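Local coordinates for uncharacterized protein (Bacillus thuringiensis serovar kurstaki, PDB 4XE7) that is a bacterial actin-like protein of the ParM type that probably forms nucleotide-dependent cytoskeletal filaments, as its relatives do in plasmid segregation, at residues 266-271 / 301-306; 273-278 / 295-300. One frame throughout, in Å; residues are numbered along the deposited sequence.

Contact 1: residues 266-271 / 301-306; sequences KYIDEI and EDFIQR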
ATOM      1  N   LYS A 266     -19.123  -2.131  -7.883  1.00 21.82           N
ATOM      2  CA  LYS A 266     -20.547  -2.191  -8.205  1.00 29.13           C
ATOM      3  C   LYS A 266     -21.438  -2.293  -6.959  1.00 20.13           C
ATOM      4  O   LYS A 266     -22.570  -1.826  -6.984  1.00 20.26           O
ATOM      5  CB  LYS A 266     -20.821  -3.356  -9.150  1.00 39.55           C
ATOM      6  CG  LYS A 266     -19.765  -3.473 -10.237  1.00 55.09           C
ATOM      7  CD  LYS A 266     -20.359  -3.853 -11.579  1.00 57.00           C
ATOM      8  CE  LYS A 266     -19.338  -3.676 -12.685  1.00 58.36           C
ATOM      9  NZ  LYS A 266     -19.867  -4.139 -13.997  1.00 66.00           N
ATOM     10  N   TYR A 267     -20.931  -2.892  -5.876  1.00 18.73           N
ATOM     11  CA  TYR A 267     -21.722  -3.059  -4.647  1.00 19.02           C
ATOM     12  C   TYR A 267     -21.855  -1.733  -3.920  1.00 19.12           C
ATOM     13  O   TYR A 267     -22.920  -1.387  -3.391  1.00 19.17           O
ATOM     14  CB  TYR A 267     -21.101  -4.123  -3.718  1.00 13.30           C
ATOM     15  CG  TYR A 267     -21.058  -5.490  -4.365  1.00 17.71           C
ATOM     16  CD1 TYR A 267     -22.078  -6.422  -4.146  1.00 28.35           C
ATOM     17  CD2 TYR A 267     -20.017  -5.839  -5.245  1.00 14.44           C
ATOM     18  CE1 TYR A 267     -22.044  -7.679  -4.774  1.00 28.21           C
ATOM     19  CE2 TYR A 267     -19.982  -7.066  -5.875  1.00 17.27           C
ATOM     20  CZ  TYR A 267     -20.995  -7.990  -5.630  1.00 22.16           C
ATOM     21  OH  TYR A 267     -20.950  -9.216  -6.258  1.00 24.50           O
ATOM     22  N   ILE A 268     -20.758  -0.995  -3.897  1.00 25.03           N
ATOM     23  CA  ILE A 268     -20.733   0.335  -3.300  1.00 25.10           C
ATOM     24  C   ILE A 268     -21.617   1.306  -4.098  1.00 20.72           C
ATOM     25  O   ILE A 268     -22.369   2.094  -3.511  1.00 19.53           O
ATOM     26  CB  ILE A 268     -19.274   0.846  -3.197  1.00 23.92           C
ATOM     27  CG1 ILE A 268     -18.550   0.040  -2.099  1.00 25.44           C
ATOM     28  CG2 ILE A 268     -19.240   2.374  -2.964  1.00 18.35           C
ATOM     29  CD1 ILE A 268     -17.010   0.092  -2.141  1.00 19.67           C
ATOM     30  N   ASP A 269     -21.570   1.211  -5.427  1.00 13.70           N
ATOM     31  CA  ASP A 269     -22.388   2.099  -6.251  1.00 16.87           C
ATOM     32  C   ASP A 269     -23.852   1.907  -5.934  1.00 17.00           C
ATOM     33  O   ASP A 269     -24.602   2.889  -5.813  1.00 16.14           O
ATOM     34  CB  ASP A 269     -22.144   1.879  -7.741  1.00 18.23           C
ATOM     35  CG  ASP A 269     -20.731   2.263  -8.155  1.00 22.84           C
ATOM     36  OD1 ASP A 269     -20.090   3.014  -7.396  1.00 32.60           O
ATOM     37  OD2 ASP A 269     -20.274   1.827  -9.226  1.00 30.47           O
ATOM     38  N   GLU A 270     -24.254   0.650  -5.779  1.00 20.10           N
ATOM     39  CA  GLU A 270     -25.646   0.339  -5.483  1.00 24.41           C
ATOM     40  C   GLU A 270     -26.041   0.873  -4.117  1.00 23.59           C
ATOM     41  O   GLU A 270     -27.146   1.424  -3.949  1.00 17.80           O
ATOM     42  CB  GLU A 270     -25.890  -1.166  -5.552  1.00 30.68           C
ATOM     43  CG  GLU A 270     -27.335  -1.560  -5.374  1.00 41.06           C
ATOM     44  CD  GLU A 270     -27.575  -3.027  -5.683  1.00 58.72           C
ATOM     45  OE1 GLU A 270     -26.594  -3.805  -5.704  1.00 58.78           O
ATOM     46  OE2 GLU A 270     -28.747  -3.396  -5.913  1.00 70.26           O
ATOM     47  N   ILE A 271     -25.148   0.708  -3.141  1.00 22.21           N
ATOM     48  CA  ILE A 271     -25.364   1.278  -1.807  1.00 24.78           C
ATOM     49  C   ILE A 271     -25.525   2.804  -1.877  1.00 23.88           C
ATOM     50  O   ILE A 271     -26.448   3.369  -1.286  1.00 19.95           O
ATOM     51  CB  ILE A 271     -24.206   0.925  -0.843  1.00 19.09           C
ATOM     52  CG1 ILE A 271     -24.323  -0.532  -0.396  1.00 24.27           C
ATOM     53  CG2 ILE A 271     -24.210   1.831   0.395  1.00 13.93           C
ATOM     54  CD1 ILE A 271     -23.030  -1.091   0.152  1.00 22.99           C
ATOM     55  N   GLU A 301     -14.393   6.212  -2.454  1.00 27.37           N
ATOM     56  CA  GLU A 301     -13.316   6.261  -1.474  1.00 29.86           C
ATOM     57  C   GLU A 301     -13.748   7.111  -0.282  1.00 24.33           C
ATOM     58  O   GLU A 301     -13.463   6.789   0.866  1.00 29.63           O
ATOM     59  CB  GLU A 301     -12.034   6.815  -2.112  1.00 37.81           C
ATOM     60  CG  GLU A 301     -11.397   5.914  -3.184  1.00 50.33           C
ATOM     61  CD  GLU A 301     -12.247   5.747  -4.448  1.00 54.53           C
ATOM     62  OE1 GLU A 301     -12.924   6.709  -4.878  1.00 48.48           O
ATOM     63  OE2 GLU A 301     -12.236   4.635  -5.012  1.00 57.09           O
ATOM     64  N   ASP A 302     -14.438   8.203  -0.574  1.00 22.41           N
ATOM     65  CA  ASP A 302     -15.068   9.044   0.436  1.00 26.31           C
ATOM     66  C   ASP A 302     -16.045   8.246   1.342  1.00 32.26           C
ATOM     67  O   ASP A 302     -16.021   8.320   2.584  1.00 21.07           O
ATOM     68  CB  ASP A 302     -15.795  10.177  -0.286  1.00 38.09           C
ATOM     69  CG  ASP A 302     -16.172  11.303   0.625  1.00 47.33           C
ATOM     70  OD1 ASP A 302     -15.363  11.624   1.519  1.00 56.53           O
ATOM     71  OD2 ASP A 302     -17.282  11.865   0.442  1.00 42.11           O
ATOM     72  N   PHE A 303     -16.911   7.477   0.704  1.00 32.45           N
ATOM     73  CA  PHE A 303     -17.832   6.601   1.420  1.00 24.21           C
ATOM     74  C   PHE A 303     -17.071   5.539   2.259  1.00 26.14           C
ATOM     75  O   PHE A 303     -17.417   5.304   3.416  1.00 23.19           O
ATOM     76  CB  PHE A 303     -18.790   5.965   0.400  1.00 25.05           C
ATOM     77  CG  PHE A 303     -19.485   4.728   0.890  1.00 26.83           C
ATOM     78  CD1 PHE A 303     -20.693   4.820   1.558  1.00 22.77           C
ATOM     79  CD2 PHE A 303     -18.944   3.472   0.649  1.00 31.39           C
ATOM     80  CE1 PHE A 303     -21.350   3.669   1.997  1.00 20.65           C
ATOM     81  CE2 PHE A 303     -19.595   2.309   1.083  1.00 29.67           C
ATOM     82  CZ  PHE A 303     -20.795   2.418   1.761  1.00 28.43           C
ATOM     83  N   ILE A 304     -16.031   4.918   1.693  1.00 16.12           N
ATOM     84  CA  ILE A 304     -15.238   3.968   2.469  1.00 19.68           C
ATOM     85  C   ILE A 304     -14.573   4.646   3.680  1.00 27.17           C
ATOM     86  O   ILE A 304     -14.706   4.175   4.817  1.00 27.70           O
ATOM     87  CB  ILE A 304     -14.150   3.270   1.605  1.00 29.06           C
ATOM     88  CG1 ILE A 304     -14.790   2.359   0.554  1.00 29.11           C
ATOM     89  CG2 ILE A 304     -13.207   2.432   2.478  1.00 27.13           C
ATOM     90  CD1 ILE A 304     -15.377   1.102   1.124  1.00 34.56           C
ATOM     91  N   GLN A 305     -13.871   5.753   3.445  1.00 22.28           N
ATOM     92  CA  GLN A 305     -13.090   6.371   4.519  1.00 25.22           C
ATOM     93  C   GLN A 305     -13.964   6.984   5.616  1.00 25.70           C
ATOM     94  O   GLN A 305     -13.661   6.827   6.799  1.00 29.62           O
ATOM     95  CB  GLN A 305     -12.147   7.448   3.965  1.00 28.19           C
ATOM     96  CG  GLN A 305     -11.074   6.919   3.008  1.00 44.74           C
ATOM     97  CD  GLN A 305     -10.303   5.721   3.563  1.00 60.18           C
ATOM     98  OE1 GLN A 305     -10.239   4.657   2.937  1.00 59.90           O
ATOM     99  NE2 GLN A 305      -9.711   5.894   4.741  1.00 68.10           N
ATOM    100  N   ARG A 306     -15.031   7.687   5.237  1.00 23.04           N
ATOM    101  CA  ARG A 306     -15.847   8.409   6.228  1.00 23.53           C
ATOM    102  C   ARG A 306     -16.916   7.552   6.916  1.00 27.98           C
ATOM    103  O   ARG A 306     -17.103   7.642   8.131  1.00 27.69           O
ATOM    104  CB  ARG A 306     -16.532   9.624   5.581  1.00 26.43           C
ATOM    105  CG  ARG A 306     -15.673  10.871   5.543  1.00 28.37           C
ATOM    106  CD  ARG A 306     -16.157  11.820   4.474  1.00 34.84           C
ATOM    107  NE  ARG A 306     -17.473  12.341   4.791  1.00 50.19           N
ATOM    108  CZ  ARG A 306     -18.454  12.475   3.910  1.00 50.82           C
ATOM    109  NH1 ARG A 306     -18.267  12.132   2.645  1.00 40.00           N
ATOM    110  NH2 ARG A 306     -19.620  12.961   4.296  1.00 58.93           N
TER

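Contact 2: residues 273-278 / 295-300; sequences KNIKER and SPFKTR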
ATOM      1  N   LYS A 273     -26.490   4.645  -4.300  1.00 19.39           N
ATOM      2  CA  LYS A 273     -27.783   4.956  -4.911  1.00 23.09           C
ATOM      3  C   LYS A 273     -28.939   4.827  -3.930  1.00 18.66           C
ATOM      4  O   LYS A 273     -29.804   5.720  -3.848  1.00 19.38           O
ATOM      5  CB  LYS A 273     -28.055   4.053  -6.121  1.00 24.44           C
ATOM      6  CG  LYS A 273     -29.541   4.027  -6.493  1.00 30.13           C
ATOM      7  CD  LYS A 273     -29.786   3.379  -7.853  1.00 51.37           C
ATOM      8  CE  LYS A 273     -30.384   1.993  -7.712  1.00 62.22           C
ATOM      9  NZ  LYS A 273     -29.416   1.040  -7.104  1.00 72.84           N
ATOM     10  N   ASN A 274     -28.972   3.700  -3.209  1.00 22.84           N
ATOM     11  CA  ASN A 274     -29.990   3.449  -2.186  1.00 17.90           C
ATOM     12  C   ASN A 274     -29.931   4.439  -1.032  1.00 22.44           C
ATOM     13  O   ASN A 274     -30.965   4.779  -0.452  1.00 21.02           O
ATOM     14  CB  ASN A 274     -29.864   2.025  -1.618  1.00 17.03           C
ATOM     15  CG  ASN A 274     -30.224   0.966  -2.630  1.00 24.91           C
ATOM     16  OD1 ASN A 274     -31.040   1.208  -3.513  1.00 19.87           O
ATOM     17  ND2 ASN A 274     -29.610  -0.209  -2.517  1.00 24.19           N
ATOM     18  N   ILE A 275     -28.723   4.877  -0.667  1.00 19.72           N
ATOM     19  CA  ILE A 275     -28.582   5.886   0.387  1.00 17.81           C
ATOM     20  C   ILE A 275     -29.259   7.202  -0.018  1.00 26.18           C
ATOM     21  O   ILE A 275     -29.989   7.818   0.771  1.00 18.57           O
ATOM     22  CB  ILE A 275     -27.092   6.140   0.747  1.00 17.19           C
ATOM     23  CG1 ILE A 275     -26.578   4.976   1.601  1.00 19.18           C
ATOM     24  CG2 ILE A 275     -26.926   7.476   1.511  1.00 17.83           C
ATOM     25  CD1 ILE A 275     -25.152   5.087   2.026  1.00 16.66           C
ATOM     26  N   LYS A 276     -29.024   7.631  -1.251  1.00 23.11           N
ATOM     27  CA  LYS A 276     -29.686   8.826  -1.740  1.00 28.64           C
ATOM     28  C   LYS A 276     -31.200   8.633  -1.762  1.00 28.43           C
ATOM     29  O   LYS A 276     -31.962   9.510  -1.344  1.00 22.03           O
ATOM     30  CB  LYS A 276     -29.200   9.200  -3.129  1.00 15.25           C
ATOM     31  CG  LYS A 276     -30.045  10.333  -3.688  1.00 26.69           C
ATOM     32  CD  LYS A 276     -29.363  11.148  -4.748  1.00 23.52           C
ATOM     33  CE  LYS A 276     -30.336  12.219  -5.246  1.00 28.46           C
ATOM     34  NZ  LYS A 276     -29.702  13.086  -6.256  1.00 26.91           N
ATOM     35  N   GLU A 277     -31.625   7.474  -2.250  1.00 22.95           N
ATOM     36  CA  GLU A 277     -33.041   7.178  -2.369  1.00 24.84           C
ATOM     37  C   GLU A 277     -33.717   7.326  -1.010  1.00 25.10           C
ATOM     38  O   GLU A 277     -34.828   7.850  -0.903  1.00 21.36           O
ATOM     39  CB  GLU A 277     -33.220   5.767  -2.937  1.00 40.36           C
ATOM     40  CG  GLU A 277     -34.651   5.333  -3.174  1.00 60.48           C
ATOM     41  CD  GLU A 277     -34.735   3.962  -3.839  1.00 63.52           C
ATOM     42  OE1 GLU A 277     -33.681   3.435  -4.263  1.00 54.03           O
ATOM     43  OE2 GLU A 277     -35.856   3.415  -3.933  1.00 68.25           O
ATOM     44  N   ARG A 278     -33.019   6.906   0.039  1.00 20.92           N
ATOM     45  CA  ARG A 278     -33.578   6.992   1.384  1.00 22.60           C
ATOM     46  C   ARG A 278     -33.623   8.401   1.955  1.00 20.31           C
ATOM     47  O   ARG A 278     -34.603   8.765   2.590  1.00 24.13           O
ATOM     48  CB  ARG A 278     -32.812   6.083   2.320  1.00 32.85           C
ATOM     49  CG  ARG A 278     -33.513   4.763   2.399  1.00 52.67           C
ATOM     50  CD  ARG A 278     -34.503   4.722   3.536  1.00 45.58           C
ATOM     51  NE  ARG A 278     -33.760   4.405   4.731  1.00 44.26           N
ATOM     52  CZ  ARG A 278     -33.292   3.195   4.991  1.00 27.44           C
ATOM     53  NH1 ARG A 278     -33.536   2.196   4.153  1.00 27.74           N
ATOM     54  NH2 ARG A 278     -32.595   2.985   6.096  1.00 30.26           N
ATOM     55  N   SER A 295     -25.585  14.335  -4.021  1.00 24.79           N
ATOM     56  CA  SER A 295     -25.677  13.168  -3.152  1.00 25.11           C
ATOM     57  C   SER A 295     -24.684  13.306  -2.001  1.00 24.77           C
ATOM     58  O   SER A 295     -23.754  14.088  -2.094  1.00 22.05           O
ATOM     59  CB  SER A 295     -25.404  11.891  -3.952  1.00 28.03           C
ATOM     60  OG  SER A 295     -24.050  11.825  -4.351  1.00 33.07           O
ATOM     61  N   PRO A 296     -24.884  12.555  -0.904  1.00 23.94           N
ATOM     62  CA  PRO A 296     -24.069  12.851   0.281  1.00 17.31           C
ATOM     63  C   PRO A 296     -22.586  12.447   0.219  1.00 29.74           C
ATOM     64  O   PRO A 296     -21.842  12.895   1.093  1.00 29.72           O
ATOM     65  CB  PRO A 296     -24.783  12.078   1.398  1.00 25.12           C
ATOM     66  CG  PRO A 296     -25.621  11.043   0.699  1.00 27.35           C
ATOM     67  CD  PRO A 296     -26.014  11.654  -0.603  1.00 23.60           C
ATOM     68  N   PHE A 297     -22.159  11.643  -0.760  1.00 26.30           N
ATOM     69  CA  PHE A 297     -20.746  11.248  -0.853  1.00 17.79           C
ATOM     70  C   PHE A 297     -20.156  11.618  -2.203  1.00 29.23           C
ATOM     71  O   PHE A 297     -20.851  11.585  -3.205  1.00 24.43           O
ATOM     72  CB  PHE A 297     -20.574   9.733  -0.615  1.00 21.97           C
ATOM     73  CG  PHE A 297     -20.904   9.319   0.776  1.00 19.24           C
ATOM     74  CD1 PHE A 297     -19.974   9.476   1.791  1.00 22.02           C
ATOM     75  CD2 PHE A 297     -22.156   8.852   1.084  1.00 17.85           C
ATOM     76  CE1 PHE A 297     -20.281   9.133   3.086  1.00 28.48           C
ATOM     77  CE2 PHE A 297     -22.471   8.506   2.371  1.00 21.91           C
ATOM     78  CZ  PHE A 297     -21.533   8.651   3.379  1.00 22.42           C
ATOM     79  N   LYS A 298     -18.866  11.944  -2.210  1.00 31.17           N
ATOM     80  CA  LYS A 298     -18.158  12.399  -3.403  1.00 36.57           C
ATOM     81  C   LYS A 298     -17.747  11.258  -4.318  1.00 27.33           C
ATOM     82  O   LYS A 298     -17.934  11.315  -5.535  1.00 28.23           O
ATOM     83  CB  LYS A 298     -16.904  13.177  -2.994  1.00 51.12           C
ATOM     84  CG  LYS A 298     -17.126  14.654  -2.704  1.00 54.70           C
ATOM     85  CD  LYS A 298     -18.272  15.235  -3.522  1.00 62.33           C
ATOM     86  CE  LYS A 298     -17.787  16.429  -4.354  1.00 67.40           C
ATOM     87  NZ  LYS A 298     -17.095  17.472  -3.533  1.00 63.76           N
ATOM     88  N   THR A 299     -17.164  10.232  -3.715  1.00 22.08           N
ATOM     89  CA  THR A 299     -16.560   9.119  -4.438  1.00 26.54           C
ATOM     90  C   THR A 299     -16.775   7.865  -3.610  1.00 20.51           C
ATOM     91  O   THR A 299     -17.233   7.960  -2.462  1.00 23.98           O
ATOM     92  CB  THR A 299     -15.045   9.311  -4.655  1.00 32.66           C
ATOM     93  OG1 THR A 299     -14.396   9.328  -3.375  1.00 35.15           O
ATOM     94  CG2 THR A 299     -14.736  10.606  -5.408  1.00 31.03           C
ATOM     95  N   ARG A 300     -16.420   6.707  -4.160  1.00 27.25           N
ATOM     96  CA  ARG A 300     -16.479   5.459  -3.404  1.00 28.90           C
ATOM     97  C   ARG A 300     -15.501   5.508  -2.245  1.00 33.15           C
ATOM     98  O   ARG A 300     -15.745   4.929  -1.182  1.00 22.64           O
ATOM     99  CB  ARG A 300     -16.163   4.253  -4.284  1.00 25.73           C
ATOM    100  CG  ARG A 300     -16.992   4.168  -5.554  1.00 29.86           C
ATOM    101  CD  ARG A 300     -16.572   2.959  -6.380  1.00 25.23           C
ATOM    102  NE  ARG A 300     -17.356   2.830  -7.603  1.00 27.87           N
ATOM    103  CZ  ARG A 300     -16.844   2.874  -8.830  1.00 29.97           C
ATOM    104  NH1 ARG A 300     -15.538   3.028  -9.003  1.00 23.79           N
ATOM    105  NH2 ARG A 300     -17.637   2.746  -9.886  1.00 27.40           N
TER

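Contact 1: residues 266-271 / 301-306
Two helices of the actin-like fold, 265-279 and 300-317, meet nearly at right angles where I268 and I271 press on the ring of F303. The short segments cross at 83° with their axes 11.1 Å apart, a spacing bridged by apolar side chains, with no hydrogen bond across the two segments. CG2 of I268 lies 3.8 Å from CD2 of F303, and CG1 of the same isoleucine comes close to CE2. One turn on, CG2 of I271 sits 3.7 Å from the ring's CZ atom and nearly as close to CE1, its side chain crossing that of F303 at about a right angle. F303 reaches the gap with its CG anti to the backbone N (chi1 161°). Helix 265-279 follows strand 251-260, the outermost strand of the five-stranded sheet, and helix 300-317 returns to it after helix 283-289 and a loop. I304 adds a second, smaller touch, its CD1 meeting CD1 of I268 at 3.8 Å. F376 of helix 372-376 also touches both isoleucines, and I339 and V340 of helix 337-362 touch I271.

Contact 2: residues 273-278 / 295-300
I275 meets P296 and F297 where the loop before helix 300-317 passes along the later turns of helix 265-279, an instance of a non-regular segment held to a helix by a few apolar side chains. The more enclosed part centres on I275 and F297, both buried, with P296 beside them. CG2 of I275 lies 3.9 Å from CG of P296, the two side chains crossing obliquely, and the other branch of the isoleucine points its CD1 at CE2 of F297 over a longer 4.4 Å. The branches divide the work: CG2 stands anti to the backbone N, while CG1 is anti to the carbonyl carbon (chi1 -76°) and carries CD1 on in an extended line to the ring.

The side nearer solvent is formed by K276 and S295, both partly exposed, where one methylene pair replaces the isoleucine contacts. Here the backbones draw nearest, with CA of K276 6.1 Å from CA of S295, and CD of the lysine rests 4.1 Å from CB of the serine. Beyond CD the extended lysine chain runs past the serine, and its NZ donates to the backbone carbonyls of E292 and E294, with a weak bond to that of I293. A positive end gripped by successive carbonyls thus ties the incoming loop to the helix.

At the far end of the loop, T299 is the N-cap of helix 300-317, its OG1 accepting from N of D302. The aromatic ring of F297 also packs on L272 of helix 265-279 and on L307 of helix 300-317. V327 and W329 of strand 326-329 lie against P296, and I339 of helix 337-362 touches I275.

Contacts 1 and 2 illustrate how successive turns of one helix can receive two parts of a returning chain. Both use helix 265-279, contact 1 its earlier turns and contact 2 its later ones, and their centres are about 8 Å apart on the same side of the chain's centre. In the sequence 273-278 and 295-300 lie between 266-271 and 301-306, so contact 2 is bracketed by contact 1. The two are joined directly by a salt bridge from NE of R300 to OD1 of D269, 2.7 Å long, and by F297, whose CD1 packs 3.6 Å from CA of F303. Apolar packing and this salt bridge together join helix, loop and following helix in the part of the fold that carries the five-stranded sheet.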